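Long-range contact in beta-mannosidase GH2 (Hypocrea lixii, PDB 4UOJ), which probably hydrolyses terminal, non-reducing beta-D-mannose residues in beta-D-mannosides, as a family 2 glycoside hydrolase: residues A[74-79]-A[203-208]. Residues are numbered along the deposited sequence; the frame is centred on the assembly and turned at random.
Sequences LNDFDL and GPAFSP. With CD (cadmium ion), chain B.
In the galactose-binding-like domain of this family 2 glycosidase, Asp76 on the single-turn helix 75-78 reaches over to the irregular loop that leads into strand 215-221 and accepts a hydrogen bond from the backbone of Ala205. The bond from Ala205 N to Asp76 OD1 is 2.7 Å long and nearly straight, at 169°, and meets the syn side of the carboxylate 24° out of its plane. With CG anti to the backbone N (chi1 -167°), the carboxylate swings off the helix to the loop, and Asp76 OD1 also lies 3.4 Å from Pro204 CB. OD2 lies close to the like-charged Glu184. Were Asp76 replaced by an alanine, the buried Ala205 N-H would probably lose its carboxylate acceptor and Pro204 the group packed against it. The contact ties the short helix, which lies between strands 48-51 and 87-91, to the loop between helix 159-168 and strand 215-221. The Phe206 ring packs beside the helix, its CE1 3.8 Å from Asp76 CA. It turns an edge to Asn75 O, which lies in plane 3.5 Å from Phe206 CE1, while Asp76 OD1 stands over one face; the ring also meets Phe395. Leu79 CD1 approaches Phe206 CE1 obliquely at 4.1 Å. Two waters bridge the backbones, one hydrogen-bonded to Asp76 O and Ala205 O, the other to Leu79 O and Phe206 O. The Asn75 side chain leads elsewhere, its OD1 binding a cadmium ion at 2.4 Å, with a water 2.7 Å from the metal.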
ATOM      1  N   LEU A  74      -1.472  -0.659 -26.850  1.00 48.46           N
ATOM      2  CA  LEU A  74      -2.084   0.659 -26.763  1.00 47.66           C
ATOM      3  C   LEU A  74      -3.566   0.554 -26.434  1.00 49.46           C
ATOM      4  O   LEU A  74      -4.353   1.424 -26.824  1.00 52.18           O
ATOM      5  CB  LEU A  74      -1.836   1.454 -28.066  1.00 49.98           C
ATOM      6  CG  LEU A  74      -0.387   1.883 -28.322  1.00 52.48           C
ATOM      7  CD1 LEU A  74      -0.234   2.555 -29.677  1.00 53.35           C
ATOM      8  CD2 LEU A  74       0.151   2.786 -27.188  1.00 53.44           C
ATOM      9  N   ASN A  75      -3.943  -0.489 -25.674  1.00 47.42           N
ATOM     10  CA  ASN A  75      -5.337  -0.745 -25.282  1.00 48.21           C
ATOM     11  C   ASN A  75      -5.961   0.296 -24.368  1.00 49.92           C
ATOM     12  O   ASN A  75      -7.193   0.379 -24.285  1.00 52.06           O
ATOM     13  CB  ASN A  75      -5.504  -2.130 -24.693  1.00 46.98           C
ATOM     14  CG  ASN A  75      -5.647  -3.217 -25.723  1.00 50.32           C
ATOM     15  OD1 ASN A  75      -5.657  -2.979 -26.945  1.00 48.06           O
ATOM     16  ND2 ASN A  75      -5.740  -4.447 -25.232  1.00 45.08           N
ATOM     17  N   ASP A  76      -5.128   1.109 -23.711  1.00 45.16           N
ATOM     18  CA  ASP A  76      -5.612   2.205 -22.874  1.00 46.10           C
ATOM     19  C   ASP A  76      -6.415   3.186 -23.750  1.00 49.17           C
ATOM     20  O   ASP A  76      -7.466   3.681 -23.326  1.00 49.73           O
ATOM     21  CB  ASP A  76      -4.450   2.900 -22.141  1.00 46.22           C
ATOM     22  CG  ASP A  76      -4.897   3.843 -21.031  1.00 46.35           C
ATOM     23  OD1 ASP A  76      -5.939   3.596 -20.394  1.00 45.54           O
ATOM     24  OD2 ASP A  76      -4.174   4.801 -20.763  1.00 49.57           O
ATOM     25  N   PHE A  77      -5.877   3.511 -24.911  1.00 48.01           N
ATOM     26  CA  PHE A  77      -6.616   4.196 -25.950  1.00 49.82           C
ATOM     27  C   PHE A  77      -7.653   3.361 -26.704  1.00 50.63           C
ATOM     28  O   PHE A  77      -8.775   3.723 -26.826  1.00 50.74           O
ATOM     29  CB  PHE A  77      -5.636   4.791 -26.939  1.00 50.82           C
ATOM     30  CG  PHE A  77      -4.663   5.729 -26.329  1.00 52.48           C
ATOM     31  CD1 PHE A  77      -5.057   6.984 -25.912  1.00 54.67           C
ATOM     32  CD2 PHE A  77      -3.361   5.357 -26.147  1.00 51.93           C
ATOM     33  CE1 PHE A  77      -4.168   7.858 -25.357  1.00 54.45           C
ATOM     34  CE2 PHE A  77      -2.470   6.235 -25.594  1.00 53.55           C
ATOM     35  CZ  PHE A  77      -2.870   7.483 -25.185  1.00 52.96           C
ATOM     36  N   ASP A  78      -7.253   2.195 -27.139  1.00 51.93           N
ATOM     37  CA  ASP A  78      -8.028   1.357 -28.041  1.00 53.10           C
ATOM     38  C   ASP A  78      -9.326   0.841 -27.470  1.00 54.81           C
ATOM     39  O   ASP A  78     -10.228   0.518 -28.195  1.00 55.73           O
ATOM     40  CB  ASP A  78      -7.233   0.138 -28.489  1.00 55.00           C
ATOM     41  CG  ASP A  78      -6.135   0.465 -29.435  1.00 61.31           C
ATOM     42  OD1 ASP A  78      -5.961   1.642 -29.781  1.00 61.40           O
ATOM     43  OD2 ASP A  78      -5.420  -0.474 -29.808  1.00 64.70           O
ATOM     44  N   LEU A  79      -9.379   0.646 -26.174  1.00 51.18           N
ATOM     45  CA  LEU A  79     -10.558   0.065 -25.551  1.00 50.84           C
ATOM     46  C   LEU A  79     -11.564   1.061 -24.929  1.00 51.53           C
ATOM     47  O   LEU A  79     -12.448   0.666 -24.236  1.00 49.73           O
ATOM     48  CB  LEU A  79     -10.126  -0.964 -24.517  1.00 49.85           C
ATOM     49  CG  LEU A  79      -9.276  -2.137 -24.970  1.00 49.35           C
ATOM     50  CD1 LEU A  79      -8.929  -2.977 -23.777  1.00 49.25           C
ATOM     51  CD2 LEU A  79      -9.991  -2.978 -25.982  1.00 50.96           C
ATOM     52  N   GLY A 203      -0.600   4.337 -14.051  1.00 37.00           N
ATOM     53  CA  GLY A 203      -1.617   3.390 -14.518  1.00 37.13           C
ATOM     54  C   GLY A 203      -2.577   3.844 -15.610  1.00 39.39           C
ATOM     55  O   GLY A 203      -2.686   5.052 -15.908  1.00 38.92           O
ATOM     56  N   PRO A 204      -3.297   2.862 -16.212  1.00 37.08           N
ATOM     57  CA  PRO A 204      -4.239   3.166 -17.300  1.00 36.57           C
ATOM     58  C   PRO A 204      -5.590   3.686 -16.815  1.00 39.17           C
ATOM     59  O   PRO A 204      -5.842   3.703 -15.606  1.00 38.53           O
ATOM     60  CB  PRO A 204      -4.404   1.820 -17.995  1.00 37.71           C
ATOM     61  CG  PRO A 204      -4.253   0.823 -16.893  1.00 39.53           C
ATOM     62  CD  PRO A 204      -3.251   1.410 -15.924  1.00 37.25           C
ATOM     63  N   ALA A 205      -6.463   4.085 -17.769  1.00 41.02           N
ATOM     64  CA  ALA A 205      -7.782   4.647 -17.497  1.00 41.53           C
ATOM     65  C   ALA A 205      -8.888   3.782 -18.112  1.00 44.81           C
ATOM     66  O   ALA A 205      -9.545   4.196 -19.090  1.00 44.84           O
ATOM     67  CB  ALA A 205      -7.851   6.062 -18.035  1.00 42.96           C
ATOM     68  N   PHE A 206      -9.095   2.576 -17.555  1.00 41.17           N
ATOM     69  CA  PHE A 206     -10.124   1.685 -18.114  1.00 42.44           C
ATOM     70  C   PHE A 206     -11.551   1.960 -17.665  1.00 44.20           C
ATOM     71  O   PHE A 206     -12.468   1.522 -18.354  1.00 44.16           O
ATOM     72  CB  PHE A 206      -9.775   0.200 -17.963  1.00 42.00           C
ATOM     73  CG  PHE A 206      -8.581  -0.205 -18.773  1.00 43.30           C
ATOM     74  CD1 PHE A 206      -8.592  -0.062 -20.155  1.00 45.58           C
ATOM     75  CD2 PHE A 206      -7.442  -0.728 -18.161  1.00 41.59           C
ATOM     76  CE1 PHE A 206      -7.489  -0.415 -20.904  1.00 45.78           C
ATOM     77  CE2 PHE A 206      -6.349  -1.103 -18.917  1.00 42.60           C
ATOM     78  CZ  PHE A 206      -6.361  -0.916 -20.271  1.00 43.95           C
ATOM     79  N   SER A 207     -11.739   2.645 -16.519  1.00 41.69           N
ATOM     80  CA  SER A 207     -13.074   2.943 -15.973  1.00 42.59           C
ATOM     81  C   SER A 207     -13.993   1.685 -16.045  1.00 44.55           C
ATOM     82  O   SER A 207     -15.027   1.706 -16.726  1.00 43.96           O
ATOM     83  CB  SER A 207     -13.703   4.141 -16.712  1.00 44.46           C
ATOM     84  OG  SER A 207     -15.010   4.409 -16.255  1.00 45.51           O
ATOM     85  N   PRO A 208     -13.591   0.563 -15.392  1.00 42.94           N
ATOM     86  CA  PRO A 208     -14.409  -0.656 -15.493  1.00 42.64           C
ATOM     87  C   PRO A 208     -15.714  -0.577 -14.721  1.00 45.25           C
ATOM     88  O   PRO A 208     -15.840   0.183 -13.764  1.00 44.63           O
ATOM     89  CB  PRO A 208     -13.495  -1.743 -14.934  1.00 41.90           C
ATOM     90  CG  PRO A 208     -12.628  -1.028 -13.968  1.00 43.53           C
ATOM     91  CD  PRO A 208     -12.417   0.356 -14.515  1.00 41.84           C
TER
HETATM   92 CD    CD B1017      -6.561  -4.797 -28.235  0.62 63.90          CD
HETATM   93  O   HOH W   1      -8.346   5.173 -21.295  1.00 35.97           O
HETATM   94  O   HOH W   2     -12.614   1.097 -21.424  1.00 40.87           O
HETATM   95  O   HOH W   3      -9.147  -5.563 -28.335  1.00 35.91           O